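Local coordinates for protein redox-sensing transcriptional repressor Rex (Thermoanaerobacter ethanolicus, PDB 3WG9) that probably modulates transcription in response to the cellular NADH/NAD(+) redox state, acting as a homodimeric DNA-binding repressor of the Rex family, at residues R121-K126 with V132-T137; G114-N119 with E139-R144; Q97-Y102 with W175-I180. One frame throughout, in Å; residues are numbered along the deposited sequence.

All three contacts lie in the Rossmann-type domain and reach the same parallel sheet from different places. Contact 1 is at its outer edge, on strand 132-134. Contact 2 fixes the next strand, 110-117, to helix 138-144, and its centre is about 8 Å from that of contact 1; the two touch where Met133 pairs with Ile115 and Asp117. Contact 3 lies farther in, its centre about 17 Å from the centre of contact 1 and about 16 Å from that of contact 2, and reaches the second subunit. No nucleotide is bound to this chain, but Asp117 in contact 2 and Ala98, Tyr102 and Phe177 in contact 3 bind NAD(+) or NADH, as seen in structures of this protein.

Contact 1: R121-K126 with V132-T137; sequences RLFGLK and VMDVET
Phe123 lies flat over Asp134 at the outer edge of the Rossmann-type sheet, where the loop leading from strand 110-117 folds back on strand 132-134. Asp134 CB stands over one face of the ring, 3.6 Å from the Phe123 ring centroid and 26° off the normal, a CH-pi contact displaced toward the rim. The carboxylate runs on beneath CE2 and CZ, its plane only 15° from that of the ring.

Deeper in, Val132 is the buried member, gripped by a leucine at each methyl. Its CG1 meets Leu122 CB at 3.8 Å, and CG2 reaches Leu125 CD2 at 3.5 Å. With CG1 anti to the backbone N (chi1 173°), the two methyls spread along the loop. Backbone bonds hold this register: Val132 N donates to Leu125 O at 3.0 Å, while Gly124 N to Val132 O is a weak, bent bond.

On the inner side the strand pairs with Ile115 and Asp117 of strand 110-117, and Leu122 also touches Asp117 and Ala92 beside the nucleotide site. Glu136, a zinc ligand in a crystal structure of this protein, is salt-bridged here to Arg165.

Asp134 is itself steadied by the turn that follows. Glu136 N donates to Asp134 OD1 at 2.8 Å, forming an Asx turn. Asp134 O accepts twice, from Thr137 N and, at 2.6 Å, from Thr137 OG1.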
# COMPACT_ATOMS: atom_id res chain seq x y z
N ARG B 121 -23.75 7.24 18.34
CA ARG B 121 -24.73 7.16 17.26
C ARG B 121 -24.70 5.82 16.60
O ARG B 121 -25.73 5.33 16.18
CB ARG B 121 -24.46 8.18 16.14
CG ARG B 121 -25.49 9.32 15.98
CD ARG B 121 -25.20 10.10 14.72
NE ARG B 121 -25.29 9.20 13.56
CZ ARG B 121 -26.44 8.76 13.04
NH1 ARG B 121 -27.64 9.19 13.48
NH2 ARG B 121 -26.41 7.90 12.03
N LEU B 122 -23.51 5.31 16.36
CA LEU B 122 -23.39 4.14 15.49
C LEU B 122 -23.56 2.83 16.21
O LEU B 122 -23.80 1.83 15.58
CB LEU B 122 -22.09 4.17 14.71
CG LEU B 122 -21.77 5.57 14.21
CD1 LEU B 122 -20.44 5.50 13.49
CD2 LEU B 122 -22.87 6.09 13.31
N PHE B 123 -23.46 2.84 17.53
CA PHE B 123 -23.58 1.62 18.29
C PHE B 123 -24.79 0.80 17.92
O PHE B 123 -25.89 0.99 18.46
CB PHE B 123 -23.56 1.94 19.78
CG PHE B 123 -22.36 2.70 20.19
CD1 PHE B 123 -21.32 2.93 19.28
CD2 PHE B 123 -22.23 3.15 21.49
CE1 PHE B 123 -20.21 3.65 19.65
CE2 PHE B 123 -21.11 3.87 21.87
CZ PHE B 123 -20.11 4.11 20.96
N GLY B 124 -24.61 -0.07 16.93
CA GLY B 124 -25.66 -0.99 16.56
C GLY B 124 -25.83 -1.04 15.07
O GLY B 124 -26.41 -1.98 14.57
N LEU B 125 -25.34 -0.05 14.33
CA LEU B 125 -25.33 -0.19 12.88
C LEU B 125 -24.86 -1.58 12.54
O LEU B 125 -24.19 -2.22 13.37
CB LEU B 125 -24.37 0.81 12.19
CG LEU B 125 -24.01 0.70 10.68
CD1 LEU B 125 -24.96 1.40 9.64
CD2 LEU B 125 -22.62 1.19 10.37
N LYS B 126 -25.06 -1.96 11.27
CA LYS B 126 -24.37 -3.07 10.66
C LYS B 126 -23.60 -2.60 9.43
O LYS B 126 -23.98 -1.65 8.76
CB LYS B 126 -25.35 -4.16 10.23
CG LYS B 126 -26.27 -4.68 11.35
CD LYS B 126 -25.53 -5.45 12.43
CE LYS B 126 -26.51 -6.05 13.44
NZ LYS B 126 -27.15 -7.32 12.98
N VAL B 132 -21.43 -2.50 14.51
CA VAL B 132 -20.55 -1.48 15.03
C VAL B 132 -20.73 -1.47 16.52
O VAL B 132 -21.89 -1.36 16.99
CB VAL B 132 -20.86 -0.09 14.40
CG1 VAL B 132 -20.02 1.03 15.11
CG2 VAL B 132 -20.58 -0.14 12.89
N MET B 133 -19.64 -1.49 17.28
CA MET B 133 -19.77 -1.50 18.75
C MET B 133 -18.94 -0.38 19.35
O MET B 133 -18.03 0.11 18.69
CB MET B 133 -19.28 -2.84 19.31
CG MET B 133 -20.17 -4.01 18.95
SD MET B 133 -19.33 -5.59 19.26
CE MET B 133 -20.59 -6.74 18.74
N ASP B 134 -19.24 0.05 20.59
CA ASP B 134 -18.45 1.05 21.32
C ASP B 134 -17.03 0.52 21.53
O ASP B 134 -16.84 -0.57 22.05
CB ASP B 134 -19.10 1.32 22.69
CG ASP B 134 -18.40 2.41 23.52
OD1 ASP B 134 -17.37 3.01 23.14
OD2 ASP B 134 -18.95 2.68 24.61
N VAL B 135 -16.06 1.30 21.05
CA VAL B 135 -14.64 1.08 21.22
C VAL B 135 -14.31 0.90 22.72
O VAL B 135 -13.34 0.27 23.05
CB VAL B 135 -13.83 2.22 20.56
CG1 VAL B 135 -13.77 3.45 21.46
CG2 VAL B 135 -12.35 1.74 20.23
N GLU B 136 -15.11 1.44 23.65
CA GLU B 136 -14.80 1.15 25.09
C GLU B 136 -14.96 -0.36 25.41
O GLU B 136 -14.50 -0.81 26.45
CB GLU B 136 -15.66 2.00 26.06
CG GLU B 136 -15.13 3.46 26.24
CD GLU B 136 -13.65 3.58 26.63
OE1 GLU B 136 -12.92 4.20 25.84
OE2 GLU B 136 -13.19 3.05 27.67
N THR B 137 -15.64 -1.15 24.57
CA THR B 137 -15.75 -2.59 24.85
C THR B 137 -14.69 -3.44 24.13
O THR B 137 -14.74 -4.67 24.16
CB THR B 137 -17.09 -3.17 24.43
OG1 THR B 137 -17.26 -3.00 23.01
CG2 THR B 137 -18.20 -2.40 25.17

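Contact 2: G114-N119 with E139-R144; sequences GIFDIN and EDFIAR
Phe116, on strand 110-117, drives the edge of its ring into the face of Phe141, on helix 138-144, in a T-shaped stack with centroids 5.2 Å apart and planes at 69°. This is helix-on-sheet packing of the Rossmann-type domain: the helix follows strand 132-134 in the chain but lies against the neighbouring strand. The atom that does the touching is Phe116 CZ, 3.6 Å from Phe141 CG and offset from the ring centre toward its rim. Phe141 reaches down to the sheet because its CG is anti to the backbone N (chi1 -175°).

Apolar packing completes the join. Gly114, two residues earlier on the strand, brings its CA within 4.4 Å of Phe141 CZ, and Ile88 and Met133 of the flanking strands also touch the Phe141 side chain.

Polar bonds stand apart from the rings. Beyond the strand end, Asn119 N donates to Asp117 OD2 at 2.8 Å, an Asx turn, while Asp117 OD1 accepts from Ala92 N. On the helix, Glu139 is salt-bridged to Arg165 and Arg168.

Between these two segments, helix and strand meet through aromatic and aliphatic carbon alone, whereas the carboxylate of Asp117, a residue seen to bind NAD(+) and NADH, is positioned by two backbone N-H groups, one on each oxygen.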
# COMPACT_ATOMS: atom_id res chain seq x y z
N GLY B 114 -15.83 -7.69 14.14
CA GLY B 114 -16.45 -6.54 14.77
C GLY B 114 -15.80 -5.27 14.26
O GLY B 114 -14.65 -5.30 13.77
N ILE B 115 -16.57 -4.19 14.34
CA ILE B 115 -16.14 -2.86 14.01
C ILE B 115 -16.41 -1.97 15.22
O ILE B 115 -17.43 -2.11 15.89
CB ILE B 115 -16.90 -2.31 12.75
CG1 ILE B 115 -16.64 -3.14 11.50
CG2 ILE B 115 -16.68 -0.80 12.50
CD1 ILE B 115 -17.58 -2.66 10.36
N PHE B 116 -15.48 -1.09 15.52
CA PHE B 116 -15.51 -0.29 16.74
C PHE B 116 -15.41 1.19 16.40
O PHE B 116 -14.69 1.62 15.47
CB PHE B 116 -14.40 -0.75 17.68
CG PHE B 116 -14.61 -2.17 18.15
CD1 PHE B 116 -15.28 -2.43 19.35
CD2 PHE B 116 -14.26 -3.24 17.32
CE1 PHE B 116 -15.56 -3.73 19.76
CE2 PHE B 116 -14.51 -4.52 17.70
CZ PHE B 116 -15.17 -4.78 18.94
N ASP B 117 -16.16 1.98 17.17
CA ASP B 117 -16.16 3.42 16.96
C ASP B 117 -16.50 4.17 18.25
O ASP B 117 -16.98 3.58 19.24
CB ASP B 117 -17.12 3.78 15.82
CG ASP B 117 -16.85 5.17 15.26
OD1 ASP B 117 -16.03 5.29 14.31
OD2 ASP B 117 -17.47 6.12 15.82
N ILE B 118 -16.12 5.45 18.28
CA ILE B 118 -16.28 6.25 19.48
C ILE B 118 -17.64 6.95 19.53
O ILE B 118 -18.05 7.48 20.57
CB ILE B 118 -15.08 7.26 19.55
CG1 ILE B 118 -14.92 7.92 20.91
CG2 ILE B 118 -15.14 8.33 18.45
CD1 ILE B 118 -14.39 9.37 20.75
N ASN B 119 -18.31 7.02 18.38
CA ASN B 119 -19.60 7.70 18.25
C ASN B 119 -20.83 6.89 18.70
O ASN B 119 -21.28 5.99 17.98
CB ASN B 119 -19.79 8.07 16.80
CG ASN B 119 -20.88 9.12 16.61
OD1 ASN B 119 -21.66 9.37 17.51
ND2 ASN B 119 -20.96 9.67 15.44
N GLU B 139 -11.49 -4.15 24.41
CA GLU B 139 -10.52 -5.01 25.08
C GLU B 139 -11.14 -6.34 25.49
O GLU B 139 -10.57 -7.41 25.30
CB GLU B 139 -9.95 -4.28 26.30
CG GLU B 139 -9.00 -3.18 25.86
CD GLU B 139 -8.60 -2.32 27.02
OE1 GLU B 139 -7.96 -2.86 27.95
OE2 GLU B 139 -8.90 -1.12 27.00
N ASP B 140 -12.33 -6.24 26.07
CA ASP B 140 -13.07 -7.44 26.41
C ASP B 140 -13.36 -8.28 25.15
O ASP B 140 -13.22 -9.49 25.14
CB ASP B 140 -14.38 -7.05 27.11
CG ASP B 140 -15.19 -8.29 27.50
OD1 ASP B 140 -14.92 -8.88 28.57
OD2 ASP B 140 -16.10 -8.67 26.72
N PHE B 141 -13.72 -7.61 24.06
CA PHE B 141 -14.12 -8.31 22.85
C PHE B 141 -12.92 -9.10 22.30
O PHE B 141 -13.06 -10.25 21.83
CB PHE B 141 -14.61 -7.30 21.81
CG PHE B 141 -15.16 -7.93 20.58
CD1 PHE B 141 -16.53 -8.19 20.48
CD2 PHE B 141 -14.31 -8.25 19.51
CE1 PHE B 141 -17.05 -8.78 19.32
CE2 PHE B 141 -14.81 -8.85 18.36
CZ PHE B 141 -16.18 -9.11 18.27
N ILE B 142 -11.75 -8.48 22.32
CA ILE B 142 -10.53 -9.11 21.77
C ILE B 142 -10.25 -10.44 22.45
O ILE B 142 -9.93 -11.43 21.79
CB ILE B 142 -9.30 -8.16 21.90
CG1 ILE B 142 -9.39 -7.05 20.81
CG2 ILE B 142 -8.01 -8.97 21.86
CD1 ILE B 142 -8.45 -5.85 21.15
N ALA B 143 -10.32 -10.42 23.77
CA ALA B 143 -10.00 -11.58 24.60
C ALA B 143 -11.10 -12.62 24.46
O ALA B 143 -10.77 -13.78 24.46
CB ALA B 143 -9.87 -11.19 26.06
N ARG B 144 -12.36 -12.21 24.34
CA ARG B 144 -13.48 -13.16 24.22
C ARG B 144 -13.57 -13.82 22.85
O ARG B 144 -14.07 -14.94 22.74
CB ARG B 144 -14.85 -12.51 24.50
CG ARG B 144 -15.05 -12.09 25.93
CD ARG B 144 -16.36 -12.57 26.56
NE ARG B 144 -17.57 -12.24 25.81
CZ ARG B 144 -18.79 -12.18 26.36
NH1 ARG B 144 -18.96 -12.38 27.66
NH2 ARG B 144 -19.85 -11.89 25.61

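Contact 3: Q97-Y102 with W175-I180; sequences QAIANY and WNFLPI. With SO4 (sulfate ion), chain E.
Ile99 of helix 94-102 packs against Phe177 and Trp175 in a buried, wholly apolar contact that seats the helix on the end of strand 173-176 and the turn leaving it. One branch of Ile99 serves each ring. CG1 stands over a face of Phe177, 4.1 Å from that ring's centroid and 20° off the normal, a CH-pi contact, and CD1 continues to Phe177 CZ at 3.7 Å. The other branch, CG2, reaches Trp175 CZ3 at 4.1 Å. CG1 is anti to the carbonyl carbon (chi1 -61°) and CG2 anti to the backbone N, which splits the two branches between the two aromatics.

The rings also support each other: Phe177 CE2 sits 3.6 Å above the plane of the Trp175 ring, and Trp175 CZ3 lies at the edge of Phe177. Between them in sequence, Asn176 ties down the turn. Its OD1 accepts from Leu178 N at 3.1 Å in an Asx turn, and its ND2 donates to Ile180 O at 2.8 Å, with that oxygen in the plane of the amide.

The dimer partner closes over the same region. Trp175 NE1 is bonded to Ser198 OG of the second subunit, and Phe177 O to Tyr102 OH of the second subunit. A sulfate, probably from the crystallisation liquor, lies at the edge of Tyr102; its modelled approach to the hydroxyl is too short to be trusted, but His194 and Ser196 of the second subunit also hold it.

Crystal structures of this protein place Ala98 and Tyr102 at NAD(+) and Phe177 at NADH. Gly91 and Gly93 come just before helix 94-102 and Gly96 lies in its first turn, a GxGxxG pattern consistent with the strand-turn-helix of a Rossmann dinucleotide-binding fold.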
# COMPACT_ATOMS: atom_id res chain seq x y z
N GLN B 97 -15.10 1.45 6.58
CA GLN B 97 -16.05 0.73 5.72
C GLN B 97 -15.38 0.24 4.44
O GLN B 97 -15.69 -0.87 3.96
CB GLN B 97 -17.26 1.65 5.39
CG GLN B 97 -17.98 2.09 6.70
CD GLN B 97 -19.20 2.96 6.42
OE1 GLN B 97 -20.01 2.60 5.58
NE2 GLN B 97 -19.27 4.16 7.02
N ALA B 98 -14.46 1.02 3.89
CA ALA B 98 -13.83 0.58 2.61
C ALA B 98 -12.95 -0.62 2.88
O ALA B 98 -12.80 -1.54 2.05
CB ALA B 98 -12.97 1.70 2.01
N ILE B 99 -12.24 -0.55 4.02
CA ILE B 99 -11.39 -1.70 4.37
C ILE B 99 -12.24 -2.90 4.74
O ILE B 99 -11.92 -4.04 4.36
CB ILE B 99 -10.36 -1.35 5.46
CG1 ILE B 99 -9.46 -0.23 4.96
CG2 ILE B 99 -9.50 -2.63 5.84
CD1 ILE B 99 -8.87 -0.46 3.54
N ALA B 100 -13.37 -2.68 5.42
CA ALA B 100 -14.29 -3.75 5.67
C ALA B 100 -14.73 -4.39 4.34
O ALA B 100 -14.70 -5.62 4.21
CB ALA B 100 -15.49 -3.26 6.49
N ASN B 101 -15.08 -3.58 3.35
CA ASN B 101 -15.42 -4.07 1.99
C ASN B 101 -14.24 -4.82 1.33
O ASN B 101 -14.40 -5.88 0.75
CB ASN B 101 -15.91 -2.93 1.05
CG ASN B 101 -17.15 -2.15 1.59
OD1 ASN B 101 -17.43 -0.99 1.16
ND2 ASN B 101 -17.93 -2.80 2.47
N TYR B 102 -13.02 -4.28 1.44
CA TYR B 102 -11.85 -4.91 0.82
C TYR B 102 -11.53 -6.30 1.42
O TYR B 102 -11.24 -7.27 0.70
CB TYR B 102 -10.63 -3.96 0.95
CG TYR B 102 -9.39 -4.50 0.29
CD1 TYR B 102 -9.15 -4.23 -1.05
CD2 TYR B 102 -8.43 -5.27 1.01
CE1 TYR B 102 -8.01 -4.76 -1.72
CE2 TYR B 102 -7.27 -5.78 0.37
CZ TYR B 102 -7.08 -5.52 -1.01
OH TYR B 102 -5.99 -5.96 -1.73
N TRP B 175 -2.69 -3.63 11.83
CA TRP B 175 -2.54 -3.14 10.45
C TRP B 175 -2.97 -1.67 10.47
O TRP B 175 -4.14 -1.33 10.70
CB TRP B 175 -3.41 -4.00 9.50
CG TRP B 175 -3.08 -3.87 8.05
CD1 TRP B 175 -1.85 -3.58 7.50
CD2 TRP B 175 -3.97 -4.05 6.95
NE1 TRP B 175 -1.91 -3.61 6.11
CE2 TRP B 175 -3.21 -3.87 5.75
CE3 TRP B 175 -5.31 -4.39 6.85
CZ2 TRP B 175 -3.78 -3.93 4.49
CZ3 TRP B 175 -5.89 -4.47 5.57
CH2 TRP B 175 -5.10 -4.30 4.41
N ASN B 176 -2.01 -0.77 10.31
CA ASN B 176 -2.22 0.64 10.67
C ASN B 176 -2.38 1.49 9.39
O ASN B 176 -1.42 1.63 8.68
CB ASN B 176 -1.00 1.16 11.45
CG ASN B 176 -1.07 2.66 11.72
OD1 ASN B 176 -2.16 3.24 11.88
ND2 ASN B 176 0.10 3.32 11.69
N PHE B 177 -3.56 2.04 9.13
CA PHE B 177 -3.77 2.93 7.96
C PHE B 177 -3.48 4.42 8.19
O PHE B 177 -3.61 5.23 7.27
CB PHE B 177 -5.19 2.82 7.45
CG PHE B 177 -5.40 1.58 6.63
CD1 PHE B 177 -5.22 1.63 5.25
CD2 PHE B 177 -5.58 0.37 7.28
CE1 PHE B 177 -5.36 0.49 4.47
CE2 PHE B 177 -5.73 -0.79 6.51
CZ PHE B 177 -5.59 -0.73 5.12
N LEU B 178 -3.16 4.78 9.42
CA LEU B 178 -2.92 6.18 9.71
C LEU B 178 -1.52 6.55 9.33
O LEU B 178 -0.59 5.79 9.62
CB LEU B 178 -3.11 6.52 11.18
CG LEU B 178 -3.97 5.80 12.21
CD1 LEU B 178 -4.38 6.89 13.21
CD2 LEU B 178 -5.18 5.00 11.71
N PRO B 179 -1.36 7.76 8.78
CA PRO B 179 -0.10 8.21 8.21
C PRO B 179 0.88 8.56 9.31
O PRO B 179 1.62 9.51 9.14
CB PRO B 179 -0.51 9.48 7.44
CG PRO B 179 -1.63 10.05 8.24
CD PRO B 179 -2.38 8.83 8.76
N ILE B 180 0.90 7.80 10.40
CA ILE B 180 1.85 7.96 11.50
C ILE B 180 2.37 6.61 12.02
O ILE B 180 1.63 5.64 12.11
CB ILE B 180 1.16 8.68 12.63
CG1 ILE B 180 1.18 10.19 12.34
CG2 ILE B 180 1.79 8.36 13.98
CD1 ILE B 180 0.27 10.96 13.26
S SO4 E . -4.60 -6.31 -4.72
O1 SO4 E . -5.82 -5.80 -4.06
O2 SO4 E . -4.17 -5.47 -5.86
O3 SO4 E . -3.55 -6.31 -3.71
O4 SO4 E . -4.78 -7.70 -5.18